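Local coordinates for flagellar protein FlgA (Thermotoga maritima, PDB 3FRN), which probably acts in the periplasm as a chaperone for assembly of the P-ring of the flagellar basal body, at residues M35-Y43 and E70-A78; R140-L148 and I173-V184. All blocks are in the same frame, centred on the assembly; numbering follows the deposited sequence.

Interaction 1 (M35-Y43 and E70-A78); sequences MILLPGLEY and EGYSSLKNA
P39 and L75 mark the tightly packed side of this contact, where the type II turn L38-L41 sits against the start of the helix beginning near S74. No direct hydrogen bond joins M35-Y43 to E70-A78; apolar side chains, backbone contacts and one water hold them. The closest approach of P39 is a CH...O contact from its CA to O of E70 at 3.3 Å, and its CB packs 3.8 Å from CA of G71. L75 points at the turn with CG anti to its backbone N (chi1 167°), and this puts CD2 3.9 Å from CB of L38, the two side chains running at a slant to one another. The same methyl lies 4.3 Å from CD of P39 and looks onto L41 as well. F107, P109 and L135 continue this apolar patch. CD2 of L41 reaches K76, 3.8 Å from its CA, and the two side chains lie alongside, pointing opposite ways. Behind the turn, N of L38 gives a hydrogen bond of 2.8 Å to OH of Y43.

The other side, formed by exposed Y72 and partly exposed G40 and K76, is more polar and more open. G40, with positive phi, turns its carbonyl O to the aliphatic part of K76, 3.5 Å from CG. The bend of the K76 chain at chi2 then carries NZ off, toward a cation-pi contact with F80. Between the segments a water is gripped by three backbone groups: it donates to O of P39 and to O of Y72, 2.9 Å from the latter, and accepts from N of K76.

The chemistry implies an apolar join complemented by a water bridging P39 O to Y72 O and K76 N, in place of any direct hydrogen bond.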
loop_
_atom_site.group_PDB
_atom_site.type_symbol
_atom_site.label_atom_id
_atom_site.label_comp_id
_atom_site.label_asym_id
_atom_site.label_seq_id
_atom_site.Cartn_x
_atom_site.Cartn_y
_atom_site.Cartn_z
ATOM N N MET A 35 16.082 18.066 -13.303
ATOM C CA MET A 35 15.527 16.770 -13.693
ATOM C C MET A 35 15.563 16.629 -15.211
ATOM O O MET A 35 15.539 17.629 -15.931
ATOM C CB MET A 35 14.065 16.631 -13.231
ATOM C CG MET A 35 13.815 16.713 -11.719
ATOM S SD MET A 35 13.512 15.145 -10.875
ATOM C CE MET A 35 12.082 15.618 -9.934
ATOM N N ILE A 36 15.640 15.385 -15.680
ATOM C CA ILE A 36 15.482 15.053 -17.096
ATOM C C ILE A 36 14.027 14.671 -17.302
ATOM O O ILE A 36 13.584 13.655 -16.792
ATOM C CB ILE A 36 16.384 13.849 -17.512
ATOM C CG1 ILE A 36 17.852 14.114 -17.163
ATOM C CG2 ILE A 36 16.232 13.528 -19.002
ATOM C CD1 ILE A 36 18.420 15.372 -17.787
ATOM N N LEU A 37 13.288 15.484 -18.046
ATOM C CA LEU A 37 11.855 15.291 -18.193
ATOM C C LEU A 37 11.524 14.413 -19.409
ATOM O O LEU A 37 11.808 14.790 -20.541
ATOM C CB LEU A 37 11.194 16.662 -18.330
ATOM C CG LEU A 37 10.585 17.420 -17.148
ATOM C CD1 LEU A 37 11.270 17.190 -15.831
ATOM C CD2 LEU A 37 10.547 18.900 -17.488
ATOM N N LEU A 38 10.943 13.232 -19.178
ATOM C CA LEU A 38 10.668 12.285 -20.275
ATOM C C LEU A 38 9.179 12.160 -20.530
ATOM O O LEU A 38 8.372 12.287 -19.602
ATOM C CB LEU A 38 11.305 10.907 -19.979
ATOM C CG LEU A 38 12.828 10.802 -19.890
ATOM C CD1 LEU A 38 13.235 9.433 -19.382
ATOM C CD2 LEU A 38 13.517 11.061 -21.246
ATOM N N PRO A 39 8.787 11.927 -21.798
ATOM C CA PRO A 39 7.384 12.100 -22.088
ATOM C C PRO A 39 6.510 11.087 -21.344
ATOM O O PRO A 39 6.877 9.915 -21.224
ATOM C CB PRO A 39 7.308 11.854 -23.605
ATOM C CG PRO A 39 8.499 10.977 -23.887
ATOM C CD PRO A 39 9.549 11.486 -22.977
ATOM N N GLY A 40 5.367 11.556 -20.854
ATOM C CA GLY A 40 4.344 10.684 -20.277
ATOM C C GLY A 40 4.573 10.231 -18.847
ATOM O O GLY A 40 3.787 9.444 -18.323
ATOM N N LEU A 41 5.647 10.714 -18.218
ATOM C CA LEU A 41 5.987 10.353 -16.841
ATOM C C LEU A 41 5.673 11.480 -15.857
ATOM O O LEU A 41 5.697 12.660 -16.218
ATOM C CB LEU A 41 7.466 9.982 -16.720
ATOM C CG LEU A 41 7.999 8.786 -17.510
ATOM C CD1 LEU A 41 9.494 8.614 -17.301
ATOM C CD2 LEU A 41 7.284 7.512 -17.129
ATOM N N GLU A 42 5.402 11.099 -14.607
ATOM C CA GLU A 42 5.070 12.050 -13.551
ATOM C C GLU A 42 6.270 12.262 -12.655
ATOM O O GLU A 42 6.934 11.306 -12.280
ATOM C CB GLU A 42 3.929 11.510 -12.706
ATOM C CG GLU A 42 3.088 12.584 -12.043
ATOM C CD GLU A 42 1.923 13.048 -12.898
ATOM O OE1 GLU A 42 1.759 12.532 -14.026
ATOM O OE2 GLU A 42 1.162 13.926 -12.434
ATOM N N TYR A 43 6.533 13.511 -12.295
ATOM C CA TYR A 43 7.697 13.846 -11.486
ATOM C C TYR A 43 7.268 14.447 -10.159
ATOM O O TYR A 43 6.249 15.120 -10.068
ATOM C CB TYR A 43 8.609 14.840 -12.229
ATOM C CG TYR A 43 9.356 14.219 -13.386
ATOM C CD1 TYR A 43 8.685 13.807 -14.536
ATOM C CD2 TYR A 43 10.717 14.046 -13.328
ATOM C CE1 TYR A 43 9.358 13.214 -15.579
ATOM C CE2 TYR A 43 11.412 13.451 -14.378
ATOM C CZ TYR A 43 10.712 13.036 -15.495
ATOM O OH TYR A 43 11.378 12.462 -16.538
ATOM N N GLU A 70 3.942 16.060 -20.877
ATOM C CA GLU A 70 3.243 15.688 -22.104
ATOM C C GLU A 70 3.981 14.645 -22.961
ATOM O O GLU A 70 5.208 14.484 -22.881
ATOM C CB GLU A 70 2.972 16.943 -22.936
ATOM C CG GLU A 70 2.160 17.989 -22.194
ATOM C CD GLU A 70 1.814 19.197 -23.050
ATOM O OE1 GLU A 70 2.729 19.991 -23.363
ATOM O OE2 GLU A 70 0.620 19.357 -23.393
ATOM N N GLY A 71 3.229 13.912 -23.769
ATOM C CA GLY A 71 3.843 12.936 -24.672
ATOM C C GLY A 71 3.035 11.665 -24.775
ATOM O O GLY A 71 2.161 11.401 -23.944
ATOM N N TYR A 72 3.321 10.890 -25.819
ATOM C CA TYR A 72 2.747 9.568 -26.006
ATOM C C TYR A 72 3.084 8.707 -24.802
ATOM O O TYR A 72 4.050 8.983 -24.084
ATOM C CB TYR A 72 3.249 8.949 -27.322
ATOM C CG TYR A 72 2.578 9.583 -28.511
ATOM C CD1 TYR A 72 1.205 9.710 -28.546
ATOM C CD2 TYR A 72 3.308 10.082 -29.578
ATOM C CE1 TYR A 72 0.569 10.307 -29.606
ATOM C CE2 TYR A 72 2.672 10.687 -30.662
ATOM C CZ TYR A 72 1.307 10.793 -30.665
ATOM O OH TYR A 72 0.626 11.375 -31.722
ATOM N N SER A 73 2.266 7.690 -24.552
ATOM C CA SER A 73 2.346 6.975 -23.278
ATOM C C SER A 73 3.106 5.660 -23.365
ATOM O O SER A 73 3.013 4.831 -22.463
ATOM C CB SER A 73 0.942 6.743 -22.717
ATOM O OG SER A 73 0.162 6.000 -23.635
ATOM N N SER A 74 3.877 5.486 -24.433
ATOM C CA SER A 74 4.524 4.217 -24.715
ATOM C C SER A 74 5.716 3.945 -23.809
ATOM O O SER A 74 5.907 2.823 -23.344
ATOM C CB SER A 74 4.959 4.167 -26.179
ATOM O OG SER A 74 5.860 5.223 -26.456
ATOM N N LEU A 75 6.533 4.963 -23.580
ATOM C CA LEU A 75 7.667 4.817 -22.680
ATOM C C LEU A 75 7.159 4.496 -21.260
ATOM O O LEU A 75 7.587 3.514 -20.650
ATOM C CB LEU A 75 8.524 6.086 -22.682
ATOM C CG LEU A 75 9.547 6.165 -21.544
ATOM C CD1 LEU A 75 10.599 5.074 -21.703
ATOM C CD2 LEU A 75 10.193 7.537 -21.489
ATOM N N LYS A 76 6.260 5.338 -20.757
ATOM C CA LYS A 76 5.565 5.139 -19.483
ATOM C C LYS A 76 5.051 3.713 -19.318
ATOM O O LYS A 76 5.364 3.052 -18.331
ATOM C CB LYS A 76 4.374 6.098 -19.391
ATOM C CG LYS A 76 3.605 5.985 -18.094
ATOM C CD LYS A 76 2.113 5.935 -18.349
ATOM C CE LYS A 76 1.366 5.654 -17.067
ATOM N NZ LYS A 76 -0.055 6.046 -17.219
ATOM N N ASN A 77 4.261 3.258 -20.291
ATOM C CA ASN A 77 3.727 1.900 -20.303
ATOM C C ASN A 77 4.835 0.864 -20.164
ATOM O O ASN A 77 4.732 -0.050 -19.352
ATOM C CB ASN A 77 2.932 1.627 -21.587
ATOM C CG ASN A 77 1.516 2.195 -21.555
ATOM O OD1 ASN A 77 0.676 1.808 -22.363
ATOM N ND2 ASN A 77 1.247 3.109 -20.633
ATOM N N ALA A 78 5.900 1.020 -20.946
ATOM C CA ALA A 78 6.989 0.046 -20.951
ATOM C C ALA A 78 7.789 0.091 -19.647
ATOM O O ALA A 78 8.284 -0.933 -19.167
ATOM C CB ALA A 78 7.890 0.258 -22.160
HETATM O O HOH W 1 5.563 7.854 -21.942
#

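Interaction 2 (R140-L148 and I173-V184); sequences RKERNVVVL and IYGEPFFDVSEV
The carbonyl O of F178 accepts the hydrogen bond from N of V146 at 3.0 Å, and CA of V145 adds a CH...O contact to the same oxygen at 3.2 Å. The N-H approaches with an angle of 140° at the hydrogen and is tilted 29° from the carbonyl plane, so the bond is neither straight nor flat. A second, longer CH...O contact runs the other way, from CA of F179 to O of N144, which lies at the edge of the F179 ring.

V146 points toward I173-V184 and divides its methyls. CG1, anti to the backbone N (chi1 166°), meets CG2 of V184 tip to tip at 3.9 Å, whereas CG2 lies 3.5 Å from O of D180 and also touches CB of F178. V184 turns its other methyl, CG1, over one face of the F178 ring, off-centre, near the ring's margin. On the preceding residue, CG1 of V145 rests 3.8 Å from CB of P177, with CD1 of I173 near it. The F179 ring is at the exposed margin, obliquely placed against V145 and CG of R143.

A weak bond from N of F179 to OE2 of E183 ties the loop to the short helical turn that follows. Strand 142-148 pairs antiparallel with strand 163-169, whereas 173-184 is a loop leading to a short helix, packed on that strand through V145 and V146, in the part of the chain assigned to the SAF family.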
loop_
_atom_site.group_PDB
_atom_site.type_symbol
_atom_site.label_atom_id
_atom_site.label_comp_id
_atom_site.label_asym_id
_atom_site.label_seq_id
_atom_site.Cartn_x
_atom_site.Cartn_y
_atom_site.Cartn_z
ATOM N N ARG A 140 3.722 4.389 -5.107
ATOM C CA ARG A 140 2.595 4.653 -4.212
ATOM C C ARG A 140 1.378 3.855 -4.642
ATOM O O ARG A 140 1.076 3.764 -5.831
ATOM C CB ARG A 140 2.206 6.132 -4.248
ATOM C CG ARG A 140 3.099 7.057 -3.454
ATOM C CD ARG A 140 2.575 8.486 -3.519
ATOM N NE ARG A 140 3.325 9.395 -2.653
ATOM C CZ ARG A 140 3.221 10.722 -2.685
ATOM N NH1 ARG A 140 2.396 11.312 -3.544
ATOM N NH2 ARG A 140 3.946 11.465 -1.858
ATOM N N LYS A 141 0.677 3.287 -3.666
ATOM C CA LYS A 141 -0.645 2.722 -3.896
ATOM C C LYS A 141 -1.579 3.302 -2.843
ATOM O O LYS A 141 -1.626 2.833 -1.699
ATOM C CB LYS A 141 -0.624 1.199 -3.837
ATOM C CG LYS A 141 -1.894 0.552 -4.369
ATOM C CD LYS A 141 -1.741 -0.954 -4.424
ATOM C CE LYS A 141 -2.706 -1.564 -5.417
ATOM N NZ LYS A 141 -2.302 -2.953 -5.784
ATOM N N GLU A 142 -2.300 4.346 -3.238
ATOM C CA GLU A 142 -3.178 5.068 -2.332
ATOM C C GLU A 142 -4.582 4.503 -2.460
ATOM O O GLU A 142 -5.132 4.457 -3.554
ATOM C CB GLU A 142 -3.158 6.563 -2.662
ATOM C CG GLU A 142 -3.436 7.482 -1.470
ATOM C CD GLU A 142 -2.226 7.686 -0.564
ATOM O OE1 GLU A 142 -2.412 8.227 0.551
ATOM O OE2 GLU A 142 -1.096 7.317 -0.963
ATOM N N ARG A 143 -5.153 4.061 -1.340
ATOM C CA ARG A 143 -6.465 3.409 -1.351
ATOM C C ARG A 143 -7.231 3.723 -0.079
ATOM O O ARG A 143 -6.650 4.169 0.903
ATOM C CB ARG A 143 -6.300 1.893 -1.488
ATOM C CG ARG A 143 -7.063 1.279 -2.655
ATOM C CD ARG A 143 -6.297 1.465 -3.958
ATOM N NE ARG A 143 -7.079 1.116 -5.143
ATOM C CZ ARG A 143 -8.006 1.891 -5.708
ATOM N NH1 ARG A 143 -8.646 1.466 -6.789
ATOM N NH2 ARG A 143 -8.306 3.081 -5.202
ATOM N N ASN A 144 -8.540 3.495 -0.105
ATOM C CA ASN A 144 -9.356 3.621 1.097
ATOM C C ASN A 144 -9.293 2.362 1.948
ATOM O O ASN A 144 -9.709 1.290 1.518
ATOM C CB ASN A 144 -10.802 3.959 0.743
ATOM C CG ASN A 144 -10.992 5.429 0.426
ATOM O OD1 ASN A 144 -11.101 6.264 1.327
ATOM N ND2 ASN A 144 -11.039 5.754 -0.859
ATOM N N VAL A 145 -8.746 2.502 3.152
ATOM C CA VAL A 145 -8.604 1.376 4.070
ATOM C C VAL A 145 -9.476 1.541 5.321
ATOM O O VAL A 145 -9.949 2.633 5.622
ATOM C CB VAL A 145 -7.126 1.141 4.481
ATOM C CG1 VAL A 145 -6.271 0.795 3.267
ATOM C CG2 VAL A 145 -6.579 2.344 5.209
ATOM N N VAL A 146 -9.677 0.440 6.039
ATOM C CA VAL A 146 -10.502 0.417 7.238
ATOM C C VAL A 146 -9.682 0.840 8.459
ATOM O O VAL A 146 -8.671 0.220 8.788
ATOM C CB VAL A 146 -11.136 -0.986 7.439
ATOM C CG1 VAL A 146 -11.704 -1.139 8.834
ATOM C CG2 VAL A 146 -12.219 -1.230 6.397
ATOM N N VAL A 147 -10.128 1.907 9.117
ATOM C CA VAL A 147 -9.420 2.484 10.259
ATOM C C VAL A 147 -10.359 2.523 11.469
ATOM O O VAL A 147 -11.555 2.774 11.320
ATOM C CB VAL A 147 -8.879 3.908 9.914
ATOM C CG1 VAL A 147 -8.410 4.663 11.156
ATOM C CG2 VAL A 147 -7.747 3.820 8.896
ATOM N N LEU A 148 -9.817 2.264 12.657
ATOM C CA LEU A 148 -10.607 2.264 13.896
ATOM C C LEU A 148 -11.161 3.626 14.325
ATOM O O LEU A 148 -10.428 4.621 14.385
ATOM C CB LEU A 148 -9.802 1.643 15.041
ATOM C CG LEU A 148 -9.677 0.114 15.010
ATOM C CD1 LEU A 148 -8.941 -0.368 16.238
ATOM C CD2 LEU A 148 -11.041 -0.560 14.924
ATOM N N ILE A 173 1.905 0.562 4.806
ATOM C CA ILE A 173 1.180 -0.184 5.826
ATOM C C ILE A 173 1.876 -1.531 6.042
ATOM O O ILE A 173 2.178 -2.252 5.078
ATOM C CB ILE A 173 -0.295 -0.415 5.406
ATOM C CG1 ILE A 173 -1.067 0.910 5.407
ATOM C CG2 ILE A 173 -0.981 -1.441 6.317
ATOM C CD1 ILE A 173 -2.415 0.844 4.687
ATOM N N TYR A 174 2.151 -1.857 7.305
ATOM C CA TYR A 174 2.741 -3.150 7.655
ATOM C C TYR A 174 1.637 -4.166 7.881
ATOM O O TYR A 174 0.883 -4.070 8.850
ATOM C CB TYR A 174 3.629 -3.032 8.897
ATOM C CG TYR A 174 5.049 -2.617 8.580
ATOM C CD1 TYR A 174 5.344 -1.312 8.177
ATOM C CD2 TYR A 174 6.096 -3.530 8.679
ATOM C CE1 TYR A 174 6.643 -0.929 7.880
ATOM C CE2 TYR A 174 7.403 -3.153 8.387
ATOM C CZ TYR A 174 7.668 -1.855 7.989
ATOM O OH TYR A 174 8.963 -1.481 7.700
ATOM N N GLY A 175 1.548 -5.134 6.977
ATOM C CA GLY A 175 0.447 -6.090 6.981
ATOM C C GLY A 175 -0.535 -5.783 5.871
ATOM O O GLY A 175 -0.449 -4.741 5.223
ATOM N N GLU A 176 -1.469 -6.695 5.648
ATOM C CA GLU A 176 -2.466 -6.544 4.597
ATOM C C GLU A 176 -3.710 -5.828 5.143
ATOM O O GLU A 176 -4.382 -6.336 6.034
ATOM C CB GLU A 176 -2.825 -7.929 4.043
ATOM C CG GLU A 176 -3.813 -7.950 2.886
ATOM C CD GLU A 176 -4.308 -9.362 2.567
ATOM O OE1 GLU A 176 -4.693 -10.096 3.510
ATOM O OE2 GLU A 176 -4.317 -9.739 1.370
ATOM N N PRO A 177 -4.026 -4.642 4.605
ATOM C CA PRO A 177 -5.186 -3.894 5.086
ATOM C C PRO A 177 -6.519 -4.406 4.525
ATOM O O PRO A 177 -6.542 -5.324 3.696
ATOM C CB PRO A 177 -4.914 -2.478 4.581
ATOM C CG PRO A 177 -4.103 -2.676 3.332
ATOM C CD PRO A 177 -3.312 -3.942 3.519
ATOM N N PHE A 178 -7.616 -3.810 4.985
ATOM C CA PHE A 178 -8.956 -4.113 4.468
ATOM C C PHE A 178 -9.504 -2.923 3.692
ATOM O O PHE A 178 -9.263 -1.780 4.056
ATOM C CB PHE A 178 -9.915 -4.466 5.610
ATOM C CG PHE A 178 -9.516 -5.687 6.385
ATOM C CD1 PHE A 178 -9.833 -6.950 5.921
ATOM C CD2 PHE A 178 -8.817 -5.566 7.580
ATOM C CE1 PHE A 178 -9.461 -8.076 6.635
ATOM C CE2 PHE A 178 -8.434 -6.685 8.294
ATOM C CZ PHE A 178 -8.760 -7.935 7.828
ATOM N N PHE A 179 -10.251 -3.194 2.633
ATOM C CA PHE A 179 -10.689 -2.131 1.727
ATOM C C PHE A 179 -12.193 -1.910 1.805
ATOM O O PHE A 179 -12.764 -1.137 1.036
ATOM C CB PHE A 179 -10.234 -2.443 0.293
ATOM C CG PHE A 179 -8.767 -2.772 0.191
ATOM C CD1 PHE A 179 -7.813 -1.764 0.212
ATOM C CD2 PHE A 179 -8.341 -4.088 0.108
ATOM C CE1 PHE A 179 -6.461 -2.063 0.134
ATOM C CE2 PHE A 179 -6.988 -4.393 0.033
ATOM C CZ PHE A 179 -6.049 -3.378 0.047
ATOM N N ASP A 180 -12.818 -2.585 2.765
ATOM C CA ASP A 180 -14.262 -2.575 2.919
ATOM C C ASP A 180 -14.615 -2.939 4.352
ATOM O O ASP A 180 -14.011 -3.836 4.943
ATOM C CB ASP A 180 -14.901 -3.579 1.956
ATOM C CG ASP A 180 -16.315 -3.197 1.560
ATOM O OD1 ASP A 180 -16.678 -2.006 1.689
ATOM O OD2 ASP A 180 -17.061 -4.090 1.105
ATOM N N VAL A 181 -15.589 -2.230 4.911
ATOM C CA VAL A 181 -16.115 -2.537 6.236
ATOM C C VAL A 181 -16.654 -3.974 6.249
ATOM O O VAL A 181 -16.442 -4.725 7.206
ATOM C CB VAL A 181 -17.199 -1.497 6.645
ATOM C CG1 VAL A 181 -18.022 -1.972 7.829
ATOM C CG2 VAL A 181 -16.548 -0.159 6.961
ATOM N N SER A 182 -17.300 -4.356 5.148
ATOM C CA SER A 182 -17.854 -5.693 4.954
ATOM C C SER A 182 -16.832 -6.836 5.061
ATOM O O SER A 182 -17.207 -7.991 5.281
ATOM C CB SER A 182 -18.566 -5.761 3.606
ATOM O OG SER A 182 -18.948 -7.087 3.307
ATOM N N GLU A 183 -15.551 -6.511 4.902
ATOM C CA GLU A 183 -14.484 -7.501 5.034
ATOM C C GLU A 183 -14.115 -7.769 6.491
ATOM O O GLU A 183 -13.588 -8.833 6.810
ATOM C CB GLU A 183 -13.230 -7.051 4.288
ATOM C CG GLU A 183 -13.377 -6.953 2.787
ATOM C CD GLU A 183 -12.176 -6.289 2.120
ATOM O OE1 GLU A 183 -12.365 -5.634 1.076
ATOM O OE2 GLU A 183 -11.044 -6.417 2.637
ATOM N N VAL A 184 -14.388 -6.806 7.369
ATOM C CA VAL A 184 -13.936 -6.884 8.760
ATOM C C VAL A 184 -15.045 -7.113 9.792
ATOM O O VAL A 184 -14.772 -7.619 10.878
ATOM C CB VAL A 184 -13.145 -5.634 9.183
ATOM C CG1 VAL A 184 -11.938 -6.042 9.992
ATOM C CG2 VAL A 184 -12.699 -4.850 7.974
#

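In the fold
From the N terminus, the chain passes strand 35-37 and turns into strand 42-45. Helix 47-53 and strands 58-60 and 65-69 follow before E70-A78 returns to the turn, closing the loop of interaction 1 and joining the FlgA N-terminal region to the start of helix 74-87 in the HotDog-like region. The chain then builds the antiparallel sheet whose long strand 132-148 runs on into the SAF region. Interaction 2 closes a second loop, through strand 163-169, back onto the end of that strand. The two loops are in series, neither nesting nor crossing. The centres of interaction 1 and interaction 2 are about 30 Å apart. Their nearest atoms are about 8 Å apart, without touching.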